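Local coordinates for 70 kDa protein (Xanthomonas sp., PDB 4B2N) that cleaves rubber oxidatively as a dihaem c-type cytochrome, a processive latex oxygenase probably related to bacterial cytochrome c peroxidases, at residues R99-E104 and E337-F342; L169-I174 and S190-H195; D309-E314 and G331-F336. All blocks are in the same frame, centred on the assembly; numbering follows the deposited sequence.

Interaction 1: residues R99-E104 and E337-F342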
loop_
_atom_site.group_PDB
_atom_site.type_symbol
_atom_site.label_atom_id
_atom_site.label_comp_id
_atom_site.label_asym_id
_atom_site.label_seq_id
_atom_site.Cartn_x
_atom_site.Cartn_y
_atom_site.Cartn_z
ATOM N N ARG A 99 -5.230 14.817 -6.847
ATOM C CA ARG A 99 -3.799 14.987 -6.795
ATOM C C ARG A 99 -3.498 16.163 -5.870
ATOM O O ARG A 99 -2.608 16.088 -5.039
ATOM C CB ARG A 99 -3.230 15.293 -8.178
ATOM C CG ARG A 99 -1.709 15.531 -8.096
ATOM C CD ARG A 99 -1.144 16.038 -9.395
ATOM N NE ARG A 99 -1.937 17.147 -9.967
ATOM C CZ ARG A 99 -1.956 18.415 -9.570
ATOM N NH1 ARG A 99 -1.202 18.912 -8.599
ATOM N NH2 ARG A 99 -2.698 19.254 -10.231
ATOM N N VAL A 100 -4.277 17.231 -5.996
ATOM C CA VAL A 100 -4.109 18.401 -5.081
ATOM C C VAL A 100 -4.300 17.977 -3.611
ATOM O O VAL A 100 -3.518 18.370 -2.722
ATOM C CB VAL A 100 -5.136 19.491 -5.474
ATOM C CG1 VAL A 100 -5.081 20.634 -4.456
ATOM C CG2 VAL A 100 -4.812 20.084 -6.874
ATOM N N ASN A 101 -5.359 17.178 -3.336
ATOM C CA ASN A 101 -5.511 16.553 -1.978
ATOM C C ASN A 101 -4.264 15.829 -1.496
ATOM O O ASN A 101 -3.875 16.027 -0.353
ATOM C CB ASN A 101 -6.685 15.590 -1.950
ATOM C CG ASN A 101 -8.016 16.319 -2.057
ATOM O OD1 ASN A 101 -8.086 17.552 -1.894
ATOM N ND2 ASN A 101 -9.105 15.552 -2.341
ATOM N N LEU A 102 -3.610 15.066 -2.359
ATOM C CA LEU A 102 -2.426 14.291 -1.920
ATOM C C LEU A 102 -1.245 15.240 -1.579
ATOM O O LEU A 102 -0.399 14.922 -0.726
ATOM C CB LEU A 102 -2.050 13.182 -2.926
ATOM C CG LEU A 102 -3.039 12.044 -3.063
ATOM C CD1 LEU A 102 -2.672 11.029 -4.165
ATOM C CD2 LEU A 102 -3.166 11.386 -1.701
ATOM N N GLU A 103 -1.196 16.375 -2.296
ATOM C CA GLU A 103 -0.065 17.270 -2.198
ATOM C C GLU A 103 -0.256 18.224 -1.010
ATOM O O GLU A 103 0.741 18.606 -0.349
ATOM C CB GLU A 103 0.083 18.083 -3.493
ATOM C CG GLU A 103 0.757 17.304 -4.638
ATOM C CD GLU A 103 0.851 18.135 -5.890
ATOM O OE1 GLU A 103 0.766 19.407 -5.768
ATOM O OE2 GLU A 103 0.994 17.519 -6.998
ATOM N N GLU A 104 -1.501 18.645 -0.755
ATOM C CA GLU A 104 -1.713 19.697 0.212
ATOM C C GLU A 104 -2.641 19.488 1.375
ATOM O O GLU A 104 -2.816 20.421 2.213
ATOM C CB GLU A 104 -2.036 21.068 -0.369
ATOM C CG GLU A 104 -2.761 21.203 -1.649
ATOM C CD GLU A 104 -2.993 22.684 -2.002
ATOM O OE1 GLU A 104 -3.919 23.336 -1.457
ATOM O OE2 GLU A 104 -2.254 23.144 -2.867
ATOM N N GLU A 337 -12.980 9.968 -2.778
ATOM C CA GLU A 337 -13.451 9.580 -4.128
ATOM C C GLU A 337 -12.576 10.343 -5.205
ATOM O O GLU A 337 -12.196 9.800 -6.188
ATOM C CB GLU A 337 -14.943 10.028 -4.275
ATOM C CG GLU A 337 -15.891 9.196 -3.437
ATOM C CD GLU A 337 -16.107 7.770 -3.971
ATOM O OE1 GLU A 337 -15.494 7.315 -4.982
ATOM O OE2 GLU A 337 -16.965 7.068 -3.381
ATOM N N ASP A 338 -12.218 11.588 -4.951
ATOM C CA ASP A 338 -11.350 12.335 -5.875
ATOM C C ASP A 338 -9.914 11.764 -5.843
ATOM O O ASP A 338 -9.310 11.552 -6.892
ATOM C CB ASP A 338 -11.299 13.825 -5.458
ATOM C CG ASP A 338 -12.579 14.623 -5.811
ATOM O OD1 ASP A 338 -13.360 14.185 -6.671
ATOM O OD2 ASP A 338 -12.784 15.735 -5.204
ATOM N N ILE A 339 -9.377 11.460 -4.641
ATOM C CA ILE A 339 -8.096 10.737 -4.550
ATOM C C ILE A 339 -8.152 9.432 -5.375
ATOM O O ILE A 339 -7.299 9.179 -6.195
ATOM C CB ILE A 339 -7.612 10.521 -3.072
ATOM C CG1 ILE A 339 -7.284 11.897 -2.357
ATOM C CG2 ILE A 339 -6.499 9.441 -3.088
ATOM C CD1 ILE A 339 -7.180 11.779 -0.846
ATOM N N ASN A 340 -9.196 8.647 -5.157
ATOM C CA ASN A 340 -9.377 7.383 -5.844
ATOM C C ASN A 340 -9.390 7.550 -7.373
ATOM O O ASN A 340 -8.773 6.781 -8.094
ATOM C CB ASN A 340 -10.654 6.684 -5.384
ATOM C CG ASN A 340 -10.855 5.389 -6.083
ATOM O OD1 ASN A 340 -11.811 5.248 -6.877
ATOM N ND2 ASN A 340 -9.923 4.463 -5.882
ATOM N N ASN A 341 -10.157 8.517 -7.847
ATOM C CA ASN A 341 -10.090 8.872 -9.249
ATOM C C ASN A 341 -8.720 9.337 -9.741
ATOM O O ASN A 341 -8.358 8.991 -10.809
ATOM C CB ASN A 341 -11.133 9.892 -9.598
ATOM C CG ASN A 341 -12.520 9.299 -9.594
ATOM O OD1 ASN A 341 -12.699 8.078 -9.857
ATOM N ND2 ASN A 341 -13.496 10.108 -9.229
ATOM N N PHE A 342 -7.972 10.140 -8.979
ATOM C CA PHE A 342 -6.614 10.402 -9.388
ATOM C C PHE A 342 -5.854 9.045 -9.510
ATOM O O PHE A 342 -5.177 8.794 -10.509
ATOM C CB PHE A 342 -5.906 11.336 -8.369
ATOM C CG PHE A 342 -4.458 11.563 -8.696
ATOM C CD1 PHE A 342 -4.090 12.028 -9.974
ATOM C CD2 PHE A 342 -3.487 11.340 -7.729
ATOM C CE1 PHE A 342 -2.732 12.229 -10.253
ATOM C CE2 PHE A 342 -2.142 11.585 -7.973
ATOM C CZ PHE A 342 -1.779 11.997 -9.263
HETATM O O HOH W 1 -11.550 16.795 -3.223
#

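Interaction 2: residues L169-I174 and S190-H195. With HEC (heme c), chain C.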
loop_
_atom_site.group_PDB
_atom_site.type_symbol
_atom_site.label_atom_id
_atom_site.label_comp_id
_atom_site.label_asym_id
_atom_site.label_seq_id
_atom_site.Cartn_x
_atom_site.Cartn_y
_atom_site.Cartn_z
ATOM N N LEU A 169 9.548 20.440 2.757
ATOM C CA LEU A 169 9.559 19.116 3.282
ATOM C C LEU A 169 9.792 18.108 2.181
ATOM O O LEU A 169 9.392 18.356 1.046
ATOM C CB LEU A 169 8.176 18.746 3.915
ATOM C CG LEU A 169 7.697 19.676 5.046
ATOM C CD1 LEU A 169 6.172 19.562 5.174
ATOM C CD2 LEU A 169 8.470 19.297 6.317
ATOM N N PRO A 170 10.420 16.956 2.510
ATOM C CA PRO A 170 10.513 15.898 1.485
ATOM C C PRO A 170 9.176 15.309 1.128
ATOM O O PRO A 170 8.207 15.392 1.929
ATOM C CB PRO A 170 11.276 14.767 2.205
ATOM C CG PRO A 170 12.026 15.411 3.280
ATOM C CD PRO A 170 11.128 16.570 3.746
ATOM N N LEU A 171 9.090 14.635 -0.028
ATOM C CA LEU A 171 7.917 13.907 -0.409
ATOM C C LEU A 171 7.652 12.918 0.680
ATOM O O LEU A 171 8.573 12.213 1.096
ATOM C CB LEU A 171 8.230 13.114 -1.664
ATOM C CG LEU A 171 7.113 12.255 -2.218
ATOM C CD1 LEU A 171 5.837 13.028 -2.593
ATOM C CD2 LEU A 171 7.742 11.438 -3.373
ATOM N N GLY A 172 6.437 12.816 1.167
ATOM C CA GLY A 172 6.276 11.832 2.277
ATOM C C GLY A 172 6.006 12.439 3.622
ATOM O O GLY A 172 5.487 11.772 4.521
ATOM N N LEU A 173 6.395 13.689 3.779
ATOM C CA LEU A 173 5.969 14.441 4.977
ATOM C C LEU A 173 5.105 15.551 4.427
ATOM O O LEU A 173 5.241 15.962 3.239
ATOM C CB LEU A 173 7.117 15.108 5.763
ATOM C CG LEU A 173 8.122 14.123 6.415
ATOM C CD1 LEU A 173 9.325 14.802 7.078
ATOM C CD2 LEU A 173 7.452 13.120 7.383
ATOM N N ILE A 174 4.254 16.088 5.326
ATOM C CA ILE A 174 3.379 17.154 4.915
ATOM C C ILE A 174 3.059 18.053 6.091
ATOM O O ILE A 174 2.913 17.589 7.231
ATOM C CB ILE A 174 2.069 16.578 4.221
ATOM C CG1 ILE A 174 1.328 17.688 3.457
ATOM C CG2 ILE A 174 1.153 15.865 5.267
ATOM C CD1 ILE A 174 0.072 17.235 2.671
ATOM N N SER A 190 2.645 11.827 4.905
ATOM C CA SER A 190 1.551 11.792 3.951
ATOM C C SER A 190 1.453 10.405 3.349
ATOM O O SER A 190 2.320 9.565 3.620
ATOM C CB SER A 190 1.752 12.749 2.765
ATOM O OG SER A 190 2.941 12.383 2.080
ATOM N N CYS A 191 0.384 10.208 2.575
ATOM C CA CYS A 191 0.210 8.907 1.851
ATOM C C CYS A 191 1.462 8.598 1.093
ATOM O O CYS A 191 1.849 7.410 0.951
ATOM C CB CYS A 191 -0.946 9.014 0.856
ATOM S SG CYS A 191 -2.486 9.703 1.485
ATOM N N SER A 192 2.100 9.635 0.528
ATOM C CA SER A 192 3.310 9.408 -0.273
ATOM C C SER A 192 4.520 8.798 0.477
ATOM O O SER A 192 5.443 8.336 -0.183
ATOM C CB SER A 192 3.722 10.699 -0.960
ATOM O OG SER A 192 2.697 11.078 -1.836
ATOM N N ALA A 193 4.549 8.855 1.813
ATOM C CA ALA A 193 5.672 8.258 2.607
ATOM C C ALA A 193 5.823 6.788 2.179
ATOM O O ALA A 193 6.941 6.299 1.990
ATOM C CB ALA A 193 5.428 8.377 4.147
ATOM N N CYS A 194 4.705 6.115 1.945
ATOM C CA CYS A 194 4.695 4.680 1.604
ATOM C C CYS A 194 4.386 4.440 0.157
ATOM O O CYS A 194 4.796 3.433 -0.413
ATOM C CB CYS A 194 3.676 3.910 2.481
ATOM S SG CYS A 194 4.005 4.257 4.227
ATOM N N HIS A 195 3.580 5.322 -0.420
ATOM C CA HIS A 195 3.011 5.055 -1.750
ATOM C C HIS A 195 3.797 5.592 -2.915
ATOM O O HIS A 195 3.589 5.181 -4.033
ATOM C CB HIS A 195 1.554 5.516 -1.806
ATOM C CG HIS A 195 0.644 4.521 -1.187
ATOM N ND1 HIS A 195 0.234 3.383 -1.848
ATOM C CD2 HIS A 195 -0.021 4.549 0.043
ATOM C CE1 HIS A 195 -0.623 2.678 -1.027
ATOM N NE2 HIS A 195 -0.738 3.385 0.150
HETATM FE FE HEC C . -1.918 3.015 1.702
HETATM C CHA HEC C . -2.912 -0.124 0.546
HETATM C CHB HEC C . -4.342 4.543 -0.333
HETATM C CHC HEC C . -1.488 6.118 3.314
HETATM C CHD HEC C . 0.792 1.693 3.197
HETATM N NA HEC C . -3.297 2.411 0.469
HETATM C C1A HEC C . -3.472 1.086 -0.035
HETATM C C2A HEC C . -4.366 1.018 -1.181
HETATM C C3A HEC C . -4.809 2.343 -1.459
HETATM C C4A HEC C . -4.119 3.163 -0.456
HETATM C CMA HEC C . -5.707 2.794 -2.595
HETATM C CAA HEC C . -4.806 -0.222 -2.001
HETATM C CBA HEC C . -3.655 -0.525 -2.962
HETATM C CGA HEC C . -3.855 -1.827 -3.715
HETATM O O1A HEC C . -4.235 -2.898 -3.127
HETATM O O2A HEC C . -3.537 -1.763 -4.906
HETATM N NB HEC C . -2.814 4.850 1.582
HETATM C C1B HEC C . -3.676 5.324 0.676
HETATM C C2B HEC C . -4.058 6.720 0.826
HETATM C C3B HEC C . -3.249 7.170 1.892
HETATM C C4B HEC C . -2.473 5.987 2.246
HETATM C CMB HEC C . -5.075 7.360 -0.031
HETATM C CAB HEC C . -3.211 8.511 2.577
HETATM C CBB HEC C . -4.416 8.880 3.232
HETATM N NC HEC C . -0.644 3.844 2.975
HETATM C C1C HEC C . -0.539 5.071 3.604
HETATM C C2C HEC C . 0.664 5.196 4.465
HETATM C C3C HEC C . 1.293 3.858 4.427
HETATM C C4C HEC C . 0.462 3.069 3.521
HETATM C CMC HEC C . 1.018 6.455 5.251
HETATM C CAC HEC C . 2.513 3.369 5.146
HETATM C CBC HEC C . 2.684 3.763 6.477
HETATM N ND HEC C . -1.219 1.107 1.850
HETATM C C1D HEC C . -0.108 0.772 2.503
HETATM C C2D HEC C . 0.195 -0.621 2.444
HETATM C C3D HEC C . -0.894 -1.145 1.683
HETATM C C4D HEC C . -1.731 0.010 1.381
HETATM C CMD HEC C . 1.329 -1.405 3.001
HETATM C CAD HEC C . -1.119 -2.596 1.438
HETATM C CBD HEC C . -1.755 -2.991 2.827
HETATM C CGD HEC C . -1.971 -4.486 2.875
HETATM O O1D HEC C . -1.189 -5.226 3.525
HETATM O O2D HEC C . -2.916 -4.937 2.144
HETATM O O HOH W 2 4.260 14.352 0.678
#

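Interaction 3: residues D309-E314 and G331-F336. With HEC (heme c), chain C.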
loop_
_atom_site.group_PDB
_atom_site.type_symbol
_atom_site.label_atom_id
_atom_site.label_comp_id
_atom_site.label_asym_id
_atom_site.label_seq_id
_atom_site.Cartn_x
_atom_site.Cartn_y
_atom_site.Cartn_z
ATOM N N ASP A 309 -14.242 -0.458 -5.843
ATOM C CA ASP A 309 -15.243 0.643 -5.865
ATOM C C ASP A 309 -15.232 1.457 -4.541
ATOM O O ASP A 309 -15.725 2.608 -4.474
ATOM C CB ASP A 309 -16.653 0.096 -6.113
ATOM C CG ASP A 309 -17.588 1.179 -6.687
ATOM O OD1 ASP A 309 -17.193 1.918 -7.634
ATOM O OD2 ASP A 309 -18.734 1.302 -6.207
ATOM N N ASN A 310 -14.688 0.850 -3.502
ATOM C CA ASN A 310 -14.788 1.392 -2.171
ATOM C C ASN A 310 -13.651 2.338 -1.923
ATOM O O ASN A 310 -12.589 2.157 -2.459
ATOM C CB ASN A 310 -14.860 0.286 -1.094
ATOM C CG ASN A 310 -13.649 0.286 -0.187
ATOM O OD1 ASN A 310 -13.658 0.891 0.828
ATOM N ND2 ASN A 310 -12.601 -0.446 -0.581
ATOM N N VAL A 311 -13.903 3.400 -1.161
ATOM C CA VAL A 311 -12.807 4.279 -0.791
ATOM C C VAL A 311 -12.665 4.389 0.710
ATOM O O VAL A 311 -11.758 5.094 1.186
ATOM C CB VAL A 311 -12.972 5.705 -1.386
ATOM C CG1 VAL A 311 -13.073 5.591 -2.897
ATOM C CG2 VAL A 311 -14.202 6.398 -0.754
ATOM N N HIS A 312 -13.501 3.656 1.464
ATOM C CA HIS A 312 -13.415 3.699 2.970
ATOM C C HIS A 312 -12.134 3.118 3.413
ATOM O O HIS A 312 -11.450 3.649 4.317
ATOM C CB HIS A 312 -14.606 2.976 3.600
ATOM C CG HIS A 312 -15.857 3.762 3.512
ATOM N ND1 HIS A 312 -16.929 3.505 4.262
ATOM C CD2 HIS A 312 -16.184 4.867 2.706
ATOM C CE1 HIS A 312 -17.935 4.385 3.953
ATOM N NE2 HIS A 312 -17.469 5.241 3.030
ATOM N N SER A 313 -11.717 2.031 2.752
ATOM C CA SER A 313 -10.355 1.533 3.036
ATOM C C SER A 313 -9.276 2.618 2.764
ATOM O O SER A 313 -8.307 2.798 3.565
ATOM C CB SER A 313 -10.073 0.282 2.221
ATOM O OG SER A 313 -10.245 0.571 0.836
ATOM N N GLU A 314 -9.443 3.391 1.682
ATOM C CA GLU A 314 -8.421 4.383 1.316
ATOM C C GLU A 314 -8.425 5.470 2.368
ATOM O O GLU A 314 -7.414 6.153 2.620
ATOM C CB GLU A 314 -8.779 4.998 -0.055
ATOM C CG GLU A 314 -8.754 3.953 -1.175
ATOM C CD GLU A 314 -8.869 4.546 -2.571
ATOM O OE1 GLU A 314 -8.899 5.816 -2.697
ATOM O OE2 GLU A 314 -8.975 3.711 -3.523
ATOM N N GLY A 331 -16.971 12.673 6.653
ATOM C CA GLY A 331 -17.065 13.726 5.605
ATOM C C GLY A 331 -15.805 13.905 4.747
ATOM O O GLY A 331 -15.837 14.663 3.795
ATOM N N LEU A 332 -14.744 13.127 5.018
ATOM C CA LEU A 332 -13.608 13.001 4.098
ATOM C C LEU A 332 -13.962 12.240 2.838
ATOM O O LEU A 332 -13.173 12.238 1.893
ATOM C CB LEU A 332 -12.402 12.247 4.718
ATOM C CG LEU A 332 -11.810 13.059 5.868
ATOM C CD1 LEU A 332 -10.844 12.218 6.686
ATOM C CD2 LEU A 332 -10.991 14.224 5.356
ATOM N N GLU A 333 -15.115 11.586 2.815
ATOM C CA GLU A 333 -15.464 10.711 1.679
ATOM C C GLU A 333 -15.377 11.356 0.269
ATOM O O GLU A 333 -14.807 10.735 -0.628
ATOM C CB GLU A 333 -16.855 10.044 1.892
ATOM C CG GLU A 333 -17.105 8.929 0.867
ATOM C CD GLU A 333 -18.344 8.101 1.256
ATOM O OE1 GLU A 333 -18.311 7.485 2.352
ATOM O OE2 GLU A 333 -19.354 8.133 0.485
ATOM N N ASP A 334 -15.963 12.542 0.050
ATOM C CA ASP A 334 -15.866 13.206 -1.274
ATOM C C ASP A 334 -14.377 13.380 -1.665
ATOM O O ASP A 334 -13.993 13.121 -2.825
ATOM C CB ASP A 334 -16.564 14.603 -1.318
ATOM C CG ASP A 334 -18.071 14.561 -1.090
ATOM O OD1 ASP A 334 -18.669 13.478 -1.025
ATOM O OD2 ASP A 334 -18.682 15.660 -1.021
ATOM N N GLU A 335 -13.539 13.829 -0.718
ATOM C CA GLU A 335 -12.116 14.039 -1.009
ATOM C C GLU A 335 -11.423 12.749 -1.416
ATOM O O GLU A 335 -10.568 12.694 -2.346
ATOM C CB GLU A 335 -11.436 14.670 0.197
ATOM C CG GLU A 335 -11.818 16.134 0.273
ATOM C CD GLU A 335 -11.278 16.801 1.546
ATOM O OE1 GLU A 335 -11.609 16.360 2.662
ATOM O OE2 GLU A 335 -10.565 17.816 1.422
ATOM N N PHE A 336 -11.879 11.673 -0.794
ATOM C CA PHE A 336 -11.284 10.367 -1.111
ATOM C C PHE A 336 -11.744 9.721 -2.400
ATOM O O PHE A 336 -10.994 9.015 -3.087
ATOM C CB PHE A 336 -11.335 9.494 0.104
ATOM C CG PHE A 336 -10.169 9.761 1.023
ATOM C CD1 PHE A 336 -10.157 10.903 1.870
ATOM C CD2 PHE A 336 -9.089 8.870 1.071
ATOM C CE1 PHE A 336 -9.034 11.162 2.704
ATOM C CE2 PHE A 336 -7.977 9.127 1.906
ATOM C CZ PHE A 336 -7.931 10.267 2.683
HETATM FE FE HEC C . -1.918 3.015 1.702
HETATM C CHA HEC C . -2.912 -0.124 0.546
HETATM C CHB HEC C . -4.342 4.543 -0.333
HETATM C CHC HEC C . -1.488 6.118 3.314
HETATM C CHD HEC C . 0.792 1.693 3.197
HETATM N NA HEC C . -3.297 2.411 0.469
HETATM C C1A HEC C . -3.472 1.086 -0.035
HETATM C C2A HEC C . -4.366 1.018 -1.181
HETATM C C3A HEC C . -4.809 2.343 -1.459
HETATM C C4A HEC C . -4.119 3.163 -0.456
HETATM C CMA HEC C . -5.707 2.794 -2.595
HETATM C CAA HEC C . -4.806 -0.222 -2.001
HETATM C CBA HEC C . -3.655 -0.525 -2.962
HETATM C CGA HEC C . -3.855 -1.827 -3.715
HETATM O O1A HEC C . -4.235 -2.898 -3.127
HETATM O O2A HEC C . -3.537 -1.763 -4.906
HETATM N NB HEC C . -2.814 4.850 1.582
HETATM C C1B HEC C . -3.676 5.324 0.676
HETATM C C2B HEC C . -4.058 6.720 0.826
HETATM C C3B HEC C . -3.249 7.170 1.892
HETATM C C4B HEC C . -2.473 5.987 2.246
HETATM C CMB HEC C . -5.075 7.360 -0.031
HETATM C CAB HEC C . -3.211 8.511 2.577
HETATM C CBB HEC C . -4.416 8.880 3.232
HETATM N NC HEC C . -0.644 3.844 2.975
HETATM C C1C HEC C . -0.539 5.071 3.604
HETATM C C2C HEC C . 0.664 5.196 4.465
HETATM C C3C HEC C . 1.293 3.858 4.427
HETATM C C4C HEC C . 0.462 3.069 3.521
HETATM C CMC HEC C . 1.018 6.455 5.251
HETATM C CAC HEC C . 2.513 3.369 5.146
HETATM C CBC HEC C . 2.684 3.763 6.477
HETATM N ND HEC C . -1.219 1.107 1.850
HETATM C C1D HEC C . -0.108 0.772 2.503
HETATM C C2D HEC C . 0.195 -0.621 2.444
HETATM C C3D HEC C . -0.894 -1.145 1.683
HETATM C C4D HEC C . -1.731 0.010 1.381
HETATM C CMD HEC C . 1.329 -1.405 3.001
HETATM C CAD HEC C . -1.119 -2.596 1.438
HETATM C CBD HEC C . -1.755 -2.991 2.827
HETATM C CGD HEC C . -1.971 -4.486 2.875
HETATM O O1D HEC C . -1.189 -5.226 3.525
HETATM O O2D HEC C . -2.916 -4.937 2.144
#

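Interaction 1: residues R99-E104 and E337-F342
Arg99 and Phe342 mark the nearest backbone approach of two crossing helices, their CA atoms 6.0 Å apart; the short axes of 99-104 and 337-342 pass 8.8 Å from each other at -106°, not far from perpendicular. Phe342 fills the crossing. Its CG is anti to the backbone N (chi1 176°), which sends the ring across to the partner helix, where Arg99 CB sits squarely over one face, 3.6 Å from the ring centroid, in a CH-pi contact. Leu102 CD1 meets the same ring at its edge, 3.7 Å from Phe342 CD2. The other branch, Leu102 CD2, leans on Ile339 CG2, and the CG1 arm of Ile339 runs against Asn101 CB at 3.8 Å. The Arg99 chain bends beyond the ring, and NH1 forms a salt bridge with Glu103 OE2, 3.1 Å away, one turn along its own helix. At the polar margin a water accepts from Asn101 ND2 (2.9 Å) and donates to Asp338 OD2 (2.6 Å); Asp338 is also held by Ser94 and Arg97. Trp209 packs edge-to-face with Phe342. Steep, largely apolar helix packing of this kind forms part of the wall around the first haem c, which Ile339 touches.

Interaction 2: residues L169-I174 and S190-H195
The CXXCH haem-binding motif of the first haem c, Cys191 to His195, rests against a type II beta turn from Pro170 to Leu173. Gly172 and Ala193 bring their CA atoms within 3.6 Å, an approach allowed by the bare glycine. Ser190 N donates to Gly172 O at 2.9 Å, fairly straight at 161° but from well above the carbonyl plane; Ala193 CB presses on the same oxygen. Ser190 OG stands between its own backbone N and carbonyl carbon (chi1 60°), which sets it against the Gly172 backbone. It accepts a weak capping bond from Ser192 N and meets a water that accepts from Gly172 N and donates to Leu173 O. On one flank Leu171 CD1 touches Ser192 CB at 3.5 Å; Ile174 CG2 packs on Ser190 CB at 4.0 Å. The opposite face of the motif carries the haem: Cys191 SG is bonded to CAB (1.8 Å) and Cys194 SG to CAC (2.0 Å), while His195 NE2 binds the iron at 2.0 Å. Trp291 stacks on the His195 ring. The turn thus packs behind the short helix, and two thioether links with an axial histidine on one peptide segment are the hallmark of c-type cytochromes.

Interaction 3: residues D309-E314 and G331-F336
His312 and Glu333 join the start of helix 312-319 to the first turn of helix 333-345 through a His-carboxylate hydrogen bond, beside the pocket of the first haem c. The polar link is very short: His312 NE2 donates to Glu333 OE1 at 2.5 Å and 158°, with the carboxylate carbon near the imidazole plane and the two flat groups turned 45° from each other. An extended chain, with CG anti to the backbone N (chi1 -169°), carries the Glu333 carboxylate over to the ring edge. Trp449 O accepts from His312 ND1, so both ring nitrogens are engaged, and Trp449 and Tyr452 stack on the imidazole. Local to 309-314 is an Asx motif at the helix start: Asn310 OD1 accepts from Ser313 N at 3.0 Å on an in-plane lone pair, while Asn310 ND2 donates back to Ser313 OG. In the apolar packing between, Val311 CG2 lies 4.3 Å from Phe336 CB, and the Val311 and Glu333 side chains cross at about a right angle. Glu314 O lies 3.1 Å from Phe336 CE2, approaching the ring obliquely, and Phe107 meets that ring edge-to-face. Glu314 OE2 takes a weak hydrogen bond from Asn340 ND2, whereas OE1 is buried without a partner in the model. Phe336 and Glu314 both reach the haem: Phe336 CE2 comes within 3.8 Å of CBB, and Glu314 OE2 lies 3.5 Å from methyl CMA.

All three contacts gather around the first haem c. Interaction 2 supplies the two covalent links and the axial histidine, whereas interactions 1 and 3 share helix 333-345 and line the pocket with Ile339, Glu314 and Phe336. Interactions 1 and 3 have centres about 10 Å apart and touch: Val311 CG1 packs on Asn340 CB at 3.6 Å, and Asn101 ND2 probably forms a weak hydrogen bond with Glu335 O at 3.2 Å. Helix 88-104 packs on both halves of interaction 2: Leu102 CD2 is 3.7 Å from Cys191 SG, and Ile174 CD1 is 3.4 Å from Glu103 O. Interactions 2 and 3, about 19 Å apart between centres, meet only through the haem.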